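Local coordinates for putative uncharacterized protein (Pyrococcus furiosus, PDB 3UFC), which binds CRISPR RNA and is a paralogue of the Cas6 endoribonucleases, with a putative hydrolase role in archaeal antiviral defence, at residues R4-L9 / D113-K118; V135-K140 / H148-P153; P178-F183 / Y212-I217. All blocks are in the same frame, centred on the assembly; numbering follows the deposited sequence.

Contact 1: R4-L9 / D113-K118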
loop_
_atom_site.group_PDB
_atom_site.type_symbol
_atom_site.label_atom_id
_atom_site.label_comp_id
_atom_site.label_asym_id
_atom_site.label_seq_id
_atom_site.Cartn_x
_atom_site.Cartn_y
_atom_site.Cartn_z
ATOM N N ARG A 4 0.153 7.843 9.938
ATOM C CA ARG A 4 0.035 7.962 8.497
ATOM C C ARG A 4 0.788 9.232 8.104
ATOM O O ARG A 4 0.569 10.292 8.701
ATOM C CB ARG A 4 -1.449 8.075 8.145
ATOM C CG ARG A 4 -1.766 8.434 6.727
ATOM C CD ARG A 4 -3.267 8.287 6.493
ATOM N NE ARG A 4 -3.663 6.884 6.562
ATOM C CZ ARG A 4 -4.371 6.266 5.625
ATOM N NH1 ARG A 4 -4.770 6.931 4.548
ATOM N NH2 ARG A 4 -4.649 4.977 5.751
ATOM N N ILE A 5 1.685 9.130 7.125
ATOM C CA ILE A 5 2.448 10.299 6.687
ATOM C C ILE A 5 2.408 10.530 5.182
ATOM O O ILE A 5 2.093 9.627 4.399
ATOM C CB ILE A 5 3.940 10.210 7.098
ATOM C CG1 ILE A 5 4.604 9.018 6.405
ATOM C CG2 ILE A 5 4.063 10.091 8.613
ATOM C CD1 ILE A 5 6.101 8.924 6.654
ATOM N N GLU A 6 2.726 11.759 4.793
ATOM C CA GLU A 6 2.770 12.145 3.392
ATOM C C GLU A 6 4.175 12.652 3.111
ATOM O O GLU A 6 4.693 13.514 3.826
ATOM C CB GLU A 6 1.765 13.253 3.078
ATOM C CG GLU A 6 1.851 13.738 1.630
ATOM C CD GLU A 6 0.940 14.917 1.334
ATOM O OE1 GLU A 6 0.925 15.380 0.175
ATOM O OE2 GLU A 6 0.238 15.384 2.253
ATOM N N ILE A 7 4.792 12.094 2.080
ATOM C CA ILE A 7 6.132 12.479 1.689
ATOM C C ILE A 7 6.030 13.185 0.345
ATOM O O ILE A 7 5.528 12.616 -0.626
ATOM C CB ILE A 7 7.031 11.237 1.561
ATOM C CG1 ILE A 7 7.108 10.528 2.918
ATOM C CG2 ILE A 7 8.423 11.634 1.074
ATOM C CD1 ILE A 7 7.851 9.229 2.890
ATOM N N LYS A 8 6.468 14.439 0.302
ATOM C CA LYS A 8 6.432 15.200 -0.941
ATOM C C LYS A 8 7.740 14.921 -1.655
ATOM O O LYS A 8 8.804 14.921 -1.037
ATOM C CB LYS A 8 6.301 16.705 -0.660
ATOM C CG LYS A 8 5.027 17.097 0.063
ATOM C CD LYS A 8 3.783 16.753 -0.747
ATOM C CE LYS A 8 3.747 17.504 -2.071
ATOM N NZ LYS A 8 2.542 17.164 -2.876
ATOM N N LEU A 9 7.661 14.669 -2.954
ATOM C CA LEU A 9 8.857 14.379 -3.730
ATOM C C LEU A 9 9.074 15.434 -4.802
ATOM O O LEU A 9 8.123 15.923 -5.412
ATOM C CB LEU A 9 8.735 13.005 -4.393
ATOM C CG LEU A 9 8.512 11.811 -3.458
ATOM C CD1 LEU A 9 8.127 10.582 -4.289
ATOM C CD2 LEU A 9 9.777 11.552 -2.640
ATOM N N ASP A 113 9.434 17.266 1.631
ATOM C CA ASP A 113 8.766 17.470 2.907
ATOM C C ASP A 113 8.121 16.180 3.400
ATOM O O ASP A 113 7.771 15.305 2.604
ATOM C CB ASP A 113 7.703 18.565 2.751
ATOM C CG ASP A 113 7.104 19.001 4.076
ATOM O OD1 ASP A 113 7.852 19.121 5.068
ATOM O OD2 ASP A 113 5.881 19.243 4.120
ATOM N N ILE A 114 7.995 16.063 4.717
ATOM C CA ILE A 114 7.369 14.906 5.347
ATOM C C ILE A 114 6.372 15.471 6.351
ATOM O O ILE A 114 6.756 16.191 7.275
ATOM C CB ILE A 114 8.389 14.028 6.104
ATOM C CG1 ILE A 114 9.441 13.484 5.135
ATOM C CG2 ILE A 114 7.667 12.871 6.797
ATOM C CD1 ILE A 114 10.531 12.674 5.810
ATOM N N LYS A 115 5.095 15.156 6.157
ATOM C CA LYS A 115 4.040 15.648 7.032
ATOM C C LYS A 115 3.205 14.501 7.583
ATOM O O LYS A 115 2.909 13.544 6.871
ATOM C CB LYS A 115 3.123 16.595 6.257
ATOM C CG LYS A 115 3.784 17.888 5.813
ATOM C CD LYS A 115 3.004 18.557 4.682
ATOM C CE LYS A 115 1.559 18.840 5.073
ATOM N NZ LYS A 115 0.794 19.438 3.941
ATOM N N ALA A 116 2.829 14.600 8.853
ATOM C CA ALA A 116 1.996 13.578 9.467
ATOM C C ALA A 116 0.564 13.959 9.128
ATOM O O ALA A 116 0.193 15.127 9.237
ATOM C CB ALA A 116 2.199 13.565 10.979
ATOM N N LEU A 117 -0.236 12.990 8.699
ATOM C CA LEU A 117 -1.624 13.267 8.353
ATOM C C LEU A 117 -2.519 12.924 9.528
ATOM O O LEU A 117 -2.146 12.124 10.384
ATOM C CB LEU A 117 -2.049 12.448 7.135
ATOM C CG LEU A 117 -1.294 12.704 5.829
ATOM C CD1 LEU A 117 -1.828 11.775 4.754
ATOM C CD2 LEU A 117 -1.453 14.163 5.408
ATOM N N LYS A 118 -3.695 13.535 9.581
ATOM C CA LYS A 118 -4.612 13.247 10.672
ATOM C C LYS A 118 -5.249 11.885 10.427
ATOM O O LYS A 118 -5.774 11.619 9.347
ATOM C CB LYS A 118 -5.706 14.317 10.771
ATOM C CG LYS A 118 -6.635 14.387 9.567
ATOM C CD LYS A 118 -7.968 15.034 9.932
ATOM C CE LYS A 118 -8.710 14.207 10.976
ATOM N NZ LYS A 118 -10.079 14.728 11.261
HETATM O O HOH W 1 -1.682 9.784 11.278
#
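I7 lies across from I114, and I5, paired with A116, shares their packed face. I5 CD1 lies 4.2 Å from I114 CG2, and I7 CG1 is a little farther from I114 CG1. The first torsion of I5 (chi1 63°) sets CG2 anti to the carbonyl carbon; it lies 4.1 Å from A116 CA of strand 107-116. Helix 86-98 covers this face: V93 packs on I5, and I96 on both I7 and I114. I5 and I7 are buried, while I114 is partly exposed.

The backbones run antiparallel. E6 and K115 form a hydrogen-bonded pair, with E6 N to K115 O at 2.7 Å and K115 N to E6 O at 2.9 Å. K8 N donates to D113 O, and L117 N donates to R4 O. Strands 3-11 and 107-116 are neighbours inside the five-stranded antiparallel sheet of the N-terminal ferredoxin-like domain. On its other side, strand 3-11 bonds to strand 77-83 through I5, I7 and L9.

The face carrying E6, K8, D113 and K115 is the more solvent-exposed side, and its charged ends do not meet across the strands. E6 extends fully from the sheet, its CG anti to the backbone N (chi1 176°). Its OE2 ends 4.4 Å from K115 NZ, too far for a salt bridge, and OE1 bonds to S78. K8 bends away at chi2 and chi3, and its NZ pairs with D76. Near its backbone, K8 CG lies 4.1 Å from D113 CB. At the end of the pair, L117 spreads its two methyls over different neighbours. CD1 touches R4 CG at 3.9 Å, and CD2 reaches E6 OE2 at 3.8 Å. A water accepts from R4 N and donates to L117 O. The R4 guanidinium turns away to V237 and Y222.

Contact 2: V135-K140 / H148-P153; sequences VVRTVK and HWDLYP
R137 reaches across to H148 and D150 with its two terminal nitrogens. R137 NH2 donates to H148 ND1 at 2.7 Å. The bond is bent, 132° at the hydrogen. It meets the imidazole at its edge, in the ring plane, while ND1 lies tilted from the guanidinium plane. The two planes are nearly perpendicular, and H148 CB sits over one guanidinium face. R137 NH1 forms a salt bridge with D150 OD2, but the placement of that oxygen is doubtful. D150 OD1 accepts from R203 N.

Backbone bonds make the ladder. T138 and W149 are a hydrogen-bonded pair, with T138 N to W149 O at 2.9 Å and W149 N to T138 O at 2.8 Å. L151 N donates to V136 O. The strands form the beta hairpin 136-142/145-151, a separate two-stranded sheet within the C-terminal Cas6 family region. A water accepts from V136 N and lies 2.8 Å from L151 O.

CH-pi and apolar contacts gather on the face of T138, W149 and L151. K140 lays CD over the W149 indole, 3.7 Å from the centroid of its five-membered ring. W149 CG is anti to the backbone N (chi1 -170°), which brings the indole to K140. K140 is poorly ordered, however. T138 CG2 packs on L151 CD1 at 3.9 Å. V136 CG1 is 4.4 Å from the same methyl. R161 of helix 158-174 and L157 cover T138 and L151.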
loop_
_atom_site.group_PDB
_atom_site.type_symbol
_atom_site.label_atom_id
_atom_site.label_comp_id
_atom_site.label_asym_id
_atom_site.label_seq_id
_atom_site.Cartn_x
_atom_site.Cartn_y
_atom_site.Cartn_z
ATOM N N VAL A 135 -4.796 -6.269 -3.183
ATOM C CA VAL A 135 -4.478 -7.595 -3.697
ATOM C C VAL A 135 -5.078 -8.681 -2.808
ATOM O O VAL A 135 -4.874 -8.691 -1.596
ATOM C CB VAL A 135 -2.946 -7.805 -3.757
ATOM C CG1 VAL A 135 -2.623 -9.210 -4.280
ATOM C CG2 VAL A 135 -2.308 -6.745 -4.662
ATOM N N VAL A 136 -5.836 -9.583 -3.422
ATOM C CA VAL A 136 -6.453 -10.695 -2.709
ATOM C C VAL A 136 -6.273 -11.910 -3.605
ATOM O O VAL A 136 -6.747 -11.926 -4.743
ATOM C CB VAL A 136 -7.961 -10.467 -2.469
ATOM C CG1 VAL A 136 -8.551 -11.671 -1.738
ATOM C CG2 VAL A 136 -8.181 -9.188 -1.645
ATOM N N ARG A 137 -5.593 -12.927 -3.093
ATOM C CA ARG A 137 -5.329 -14.111 -3.895
ATOM C C ARG A 137 -5.832 -15.423 -3.315
ATOM O O ARG A 137 -6.203 -15.512 -2.144
ATOM C CB ARG A 137 -3.824 -14.223 -4.143
ATOM C CG ARG A 137 -3.218 -12.970 -4.737
ATOM C CD ARG A 137 -2.015 -12.514 -3.938
ATOM N NE ARG A 137 -0.817 -13.303 -4.197
ATOM C CZ ARG A 137 -0.128 -13.269 -5.333
ATOM N NH1 ARG A 137 -0.516 -12.486 -6.328
ATOM N NH2 ARG A 137 0.967 -14.002 -5.470
ATOM N N THR A 138 -5.840 -16.439 -4.169
ATOM C CA THR A 138 -6.251 -17.778 -3.793
ATOM C C THR A 138 -5.327 -18.722 -4.560
ATOM O O THR A 138 -4.535 -18.275 -5.389
ATOM C CB THR A 138 -7.724 -18.048 -4.166
ATOM O OG1 THR A 138 -8.102 -19.347 -3.694
ATOM C CG2 THR A 138 -7.926 -17.976 -5.663
ATOM N N VAL A 139 -5.415 -20.015 -4.282
ATOM C CA VAL A 139 -4.564 -20.984 -4.959
ATOM C C VAL A 139 -5.311 -21.774 -6.027
ATOM O O VAL A 139 -6.354 -22.367 -5.755
ATOM C CB VAL A 139 -3.948 -21.980 -3.948
ATOM C CG1 VAL A 139 -3.178 -23.064 -4.682
ATOM C CG2 VAL A 139 -3.026 -21.242 -2.993
ATOM N N LYS A 140 -4.770 -21.772 -7.243
ATOM C CA LYS A 140 -5.359 -22.505 -8.358
ATOM C C LYS A 140 -4.313 -23.384 -9.045
ATOM O O LYS A 140 -3.110 -23.129 -8.953
ATOM C CB LYS A 140 -5.982 -21.545 -9.377
ATOM C CG LYS A 140 -7.363 -21.032 -8.987
ATOM C CD LYS A 140 -7.979 -20.203 -10.108
ATOM C CE LYS A 140 -9.419 -19.811 -9.799
ATOM N NZ LYS A 140 -9.539 -18.940 -8.595
ATOM N N HIS A 148 -0.440 -18.837 -7.641
ATOM C CA HIS A 148 -1.337 -17.880 -7.018
ATOM C C HIS A 148 -2.251 -17.272 -8.063
ATOM O O HIS A 148 -1.837 -17.010 -9.193
ATOM C CB HIS A 148 -0.543 -16.784 -6.304
ATOM C CG HIS A 148 0.064 -17.229 -5.010
ATOM N ND1 HIS A 148 0.900 -16.427 -4.263
ATOM C CD2 HIS A 148 -0.054 -18.391 -4.324
ATOM C CE1 HIS A 148 1.271 -17.076 -3.173
ATOM N NE2 HIS A 148 0.706 -18.269 -3.186
ATOM N N TRP A 149 -3.506 -17.072 -7.685
ATOM C CA TRP A 149 -4.486 -16.493 -8.579
ATOM C C TRP A 149 -5.053 -15.226 -7.939
ATOM O O TRP A 149 -5.647 -15.277 -6.861
ATOM C CB TRP A 149 -5.600 -17.501 -8.857
ATOM C CG TRP A 149 -6.521 -17.063 -9.938
ATOM C CD1 TRP A 149 -7.690 -16.372 -9.795
ATOM C CD2 TRP A 149 -6.319 -17.225 -11.347
ATOM N NE1 TRP A 149 -8.228 -16.089 -11.029
ATOM C CE2 TRP A 149 -7.405 -16.601 -11.999
ATOM C CE3 TRP A 149 -5.322 -17.833 -12.121
ATOM C CZ2 TRP A 149 -7.523 -16.568 -13.392
ATOM C CZ3 TRP A 149 -5.440 -17.800 -13.509
ATOM C CH2 TRP A 149 -6.533 -17.170 -14.128
ATOM N N ASP A 150 -4.850 -14.095 -8.608
ATOM C CA ASP A 150 -5.323 -12.802 -8.122
ATOM C C ASP A 150 -6.814 -12.621 -8.367
ATOM O O ASP A 150 -7.305 -12.802 -9.486
ATOM C CB ASP A 150 -4.527 -11.680 -8.793
ATOM C CG ASP A 150 -3.048 -11.755 -8.468
ATOM O OD1 ASP A 150 -2.232 -11.128 -9.175
ATOM O OD2 ASP A 150 -2.702 -12.450 -7.491
ATOM N N LEU A 151 -7.526 -12.257 -7.307
ATOM C CA LEU A 151 -8.969 -12.064 -7.366
ATOM C C LEU A 151 -9.370 -10.593 -7.377
ATOM O O LEU A 151 -8.595 -9.723 -6.976
ATOM C CB LEU A 151 -9.624 -12.756 -6.168
ATOM C CG LEU A 151 -9.353 -14.261 -6.043
ATOM C CD1 LEU A 151 -9.814 -14.755 -4.682
ATOM C CD2 LEU A 151 -10.070 -15.012 -7.170
ATOM N N TYR A 152 -10.593 -10.339 -7.840
ATOM C CA TYR A 152 -11.168 -8.998 -7.918
ATOM C C TYR A 152 -12.500 -9.034 -7.171
ATOM O O TYR A 152 -13.062 -10.106 -6.956
ATOM C CB TYR A 152 -11.413 -8.612 -9.374
ATOM C CG TYR A 152 -10.190 -8.727 -10.251
ATOM C CD1 TYR A 152 -9.177 -7.775 -10.196
ATOM C CD2 TYR A 152 -10.046 -9.794 -11.139
ATOM C CE1 TYR A 152 -8.051 -7.874 -11.009
ATOM C CE2 TYR A 152 -8.922 -9.907 -11.955
ATOM C CZ TYR A 152 -7.932 -8.941 -11.886
ATOM O OH TYR A 152 -6.839 -9.027 -12.712
ATOM N N PRO A 153 -13.030 -7.861 -6.781
ATOM C CA PRO A 153 -14.300 -7.786 -6.052
ATOM C C PRO A 153 -15.480 -8.525 -6.682
ATOM O O PRO A 153 -16.409 -8.913 -5.974
ATOM C CB PRO A 153 -14.547 -6.282 -5.946
ATOM C CG PRO A 153 -13.159 -5.724 -5.895
ATOM C CD PRO A 153 -12.470 -6.512 -6.981
HETATM O O HOH W 2 -5.866 -9.371 -6.369
#

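Contact 3: P178-F183 / Y212-I217; sequences PEDKDF and YGSKEI
E216 points its side chain from the first turn of helix 215-224 to the loop at P178-D180. Its CB lies 3.9 Å from P178 CB. CG stands anti to the carbonyl carbon (chi1 -64°), and the chain then extends to the carboxylate. CD lies 3.4 Å from E179 N and touches P178 CB. OE1 accepts from E179 N at 2.9 Å, and OE2 accepts from D180 N at the same distance. Both oxygens are met on their syn sides, about 20° out of the carboxylate plane. One carboxylate holds two successive backbone N-H groups.

S214 OG donates to D180 O at 2.7 Å, approaching from above the carbonyl plane. S214 N donates to D182 O. Beside them, I217 packs CG2 on F183 CE2 at 3.8 Å and CG1 on P178 CG. F183 and G213 form an antiparallel non-hydrogen-bonded pair, CA to CA 4.1 Å; having no side chain, G213 permits this approach.

D180 OD2 accepts from D182 N, an Asx turn. A water links D180 OD1 to K215 N. S214 OG also accepts from I217 N at 3.2 Å. This is a serine N-cap, at the strand-to-helix turn between strand 200-213 and helix 215-224.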
loop_
_atom_site.group_PDB
_atom_site.type_symbol
_atom_site.label_atom_id
_atom_site.label_comp_id
_atom_site.label_asym_id
_atom_site.label_seq_id
_atom_site.Cartn_x
_atom_site.Cartn_y
_atom_site.Cartn_z
ATOM N N PRO A 178 -8.888 -10.680 16.298
ATOM C CA PRO A 178 -9.743 -9.590 16.769
ATOM C C PRO A 178 -11.015 -10.182 17.372
ATOM O O PRO A 178 -11.463 -11.248 16.954
ATOM C CB PRO A 178 -10.026 -8.806 15.497
ATOM C CG PRO A 178 -10.098 -9.896 14.464
ATOM C CD PRO A 178 -8.902 -10.760 14.826
ATOM N N GLU A 179 -11.593 -9.495 18.349
ATOM C CA GLU A 179 -12.811 -9.985 18.977
ATOM C C GLU A 179 -13.912 -10.133 17.929
ATOM O O GLU A 179 -14.582 -11.160 17.860
ATOM C CB GLU A 179 -13.259 -9.028 20.080
ATOM C CG GLU A 179 -14.300 -9.624 21.004
ATOM C CD GLU A 179 -13.848 -10.945 21.603
ATOM O OE1 GLU A 179 -12.752 -10.979 22.206
ATOM O OE2 GLU A 179 -14.589 -11.947 21.471
ATOM N N ASP A 180 -14.097 -9.099 17.115
ATOM C CA ASP A 180 -15.100 -9.134 16.062
ATOM C C ASP A 180 -14.366 -9.463 14.763
ATOM O O ASP A 180 -13.541 -8.680 14.283
ATOM C CB ASP A 180 -15.808 -7.781 15.955
ATOM C CG ASP A 180 -16.943 -7.797 14.959
ATOM O OD1 ASP A 180 -17.638 -6.766 14.823
ATOM O OD2 ASP A 180 -17.145 -8.843 14.307
ATOM N N LYS A 181 -14.674 -10.626 14.196
ATOM C CA LYS A 181 -14.018 -11.082 12.976
ATOM C C LYS A 181 -14.853 -10.940 11.713
ATOM O O LYS A 181 -14.414 -11.345 10.640
ATOM C CB LYS A 181 -13.625 -12.554 13.129
ATOM C CG LYS A 181 -12.853 -12.866 14.399
ATOM C CD LYS A 181 -12.687 -14.365 14.591
ATOM C CE LYS A 181 -11.906 -14.674 15.860
ATOM N NZ LYS A 181 -12.526 -14.055 17.068
ATOM N N ASP A 182 -16.036 -10.349 11.814
ATOM C CA ASP A 182 -16.895 -10.253 10.639
ATOM C C ASP A 182 -17.055 -8.889 9.977
ATOM O O ASP A 182 -17.121 -7.862 10.644
ATOM C CB ASP A 182 -18.280 -10.803 10.985
ATOM C CG ASP A 182 -18.212 -12.155 11.675
ATOM O OD1 ASP A 182 -17.624 -13.098 11.099
ATOM O OD2 ASP A 182 -18.745 -12.274 12.798
ATOM N N PHE A 183 -17.128 -8.901 8.649
ATOM C CA PHE A 183 -17.326 -7.684 7.871
ATOM C C PHE A 183 -17.724 -8.015 6.445
ATOM O O PHE A 183 -17.523 -9.133 5.976
ATOM C CB PHE A 183 -16.056 -6.815 7.871
ATOM C CG PHE A 183 -14.932 -7.344 7.005
ATOM C CD1 PHE A 183 -14.884 -7.056 5.646
ATOM C CD2 PHE A 183 -13.901 -8.091 7.564
ATOM C CE1 PHE A 183 -13.814 -7.502 4.852
ATOM C CE2 PHE A 183 -12.829 -8.543 6.780
ATOM C CZ PHE A 183 -12.788 -8.244 5.423
ATOM N N TYR A 212 -18.605 -2.611 5.974
ATOM C CA TYR A 212 -19.571 -2.802 7.064
ATOM C C TYR A 212 -19.062 -3.861 8.034
ATOM O O TYR A 212 -18.760 -4.980 7.621
ATOM C CB TYR A 212 -20.926 -3.314 6.556
ATOM C CG TYR A 212 -21.723 -2.374 5.688
ATOM C CD1 TYR A 212 -21.458 -2.258 4.328
ATOM C CD2 TYR A 212 -22.770 -1.621 6.227
ATOM C CE1 TYR A 212 -22.217 -1.422 3.520
ATOM C CE2 TYR A 212 -23.536 -0.779 5.428
ATOM C CZ TYR A 212 -23.253 -0.685 4.075
ATOM O OH TYR A 212 -24.002 0.147 3.279
ATOM N N GLY A 213 -18.979 -3.535 9.317
ATOM C CA GLY A 213 -18.545 -4.557 10.252
ATOM C C GLY A 213 -17.518 -4.231 11.311
ATOM O O GLY A 213 -17.482 -3.131 11.858
ATOM N N SER A 214 -16.684 -5.224 11.592
ATOM C CA SER A 214 -15.643 -5.135 12.601
ATOM C C SER A 214 -14.810 -3.866 12.544
ATOM O O SER A 214 -14.145 -3.592 11.549
ATOM C CB SER A 214 -14.713 -6.343 12.496
ATOM O OG SER A 214 -13.580 -6.173 13.331
ATOM N N LYS A 215 -14.839 -3.107 13.633
ATOM C CA LYS A 215 -14.081 -1.872 13.721
ATOM C C LYS A 215 -12.588 -2.180 13.840
ATOM O O LYS A 215 -11.760 -1.450 13.293
ATOM C CB LYS A 215 -14.571 -1.052 14.922
ATOM C CG LYS A 215 -13.862 0.271 15.117
ATOM C CD LYS A 215 -14.774 1.289 15.806
ATOM C CE LYS A 215 -15.308 0.782 17.136
ATOM N NZ LYS A 215 -16.272 1.750 17.751
ATOM N N GLU A 216 -12.251 -3.266 14.542
ATOM C CA GLU A 216 -10.856 -3.681 14.710
ATOM C C GLU A 216 -10.216 -3.969 13.351
ATOM O O GLU A 216 -9.086 -3.562 13.084
ATOM C CB GLU A 216 -10.764 -4.948 15.571
ATOM C CG GLU A 216 -11.231 -4.789 17.014
ATOM C CD GLU A 216 -11.583 -6.125 17.660
ATOM O OE1 GLU A 216 -10.714 -6.733 18.324
ATOM O OE2 GLU A 216 -12.737 -6.572 17.489
ATOM N N ILE A 217 -10.939 -4.674 12.489
ATOM C CA ILE A 217 -10.400 -5.009 11.177
ATOM C C ILE A 217 -10.351 -3.791 10.261
ATOM O O ILE A 217 -9.427 -3.646 9.467
ATOM C CB ILE A 217 -11.211 -6.158 10.510
ATOM C CG1 ILE A 217 -10.978 -7.459 11.285
ATOM C CG2 ILE A 217 -10.779 -6.338 9.055
ATOM C CD1 ILE A 217 -11.775 -8.638 10.780
HETATM O O HOH W 3 -16.560 -4.311 15.856
#

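The three contacts follow one another along the chain and do not touch. Contact 1 belongs to the N-terminal sheet. Contacts 2 and 3 both lie in the C-terminal family region, with centres about 22 Å apart and nearest atoms about 8 Å apart. Helix 158-174 connects these two: R161 packs on contact 2, and L167 and Y170 pack on contact 3. Strand 200-213 also reaches both, through R203 and through G213. Contact 1 is farther off, its centre about 31 Å from that of contact 2 and about 28 Å from that of contact 3. Contacts 1 and 2 lie on opposite sides of the chain's centre.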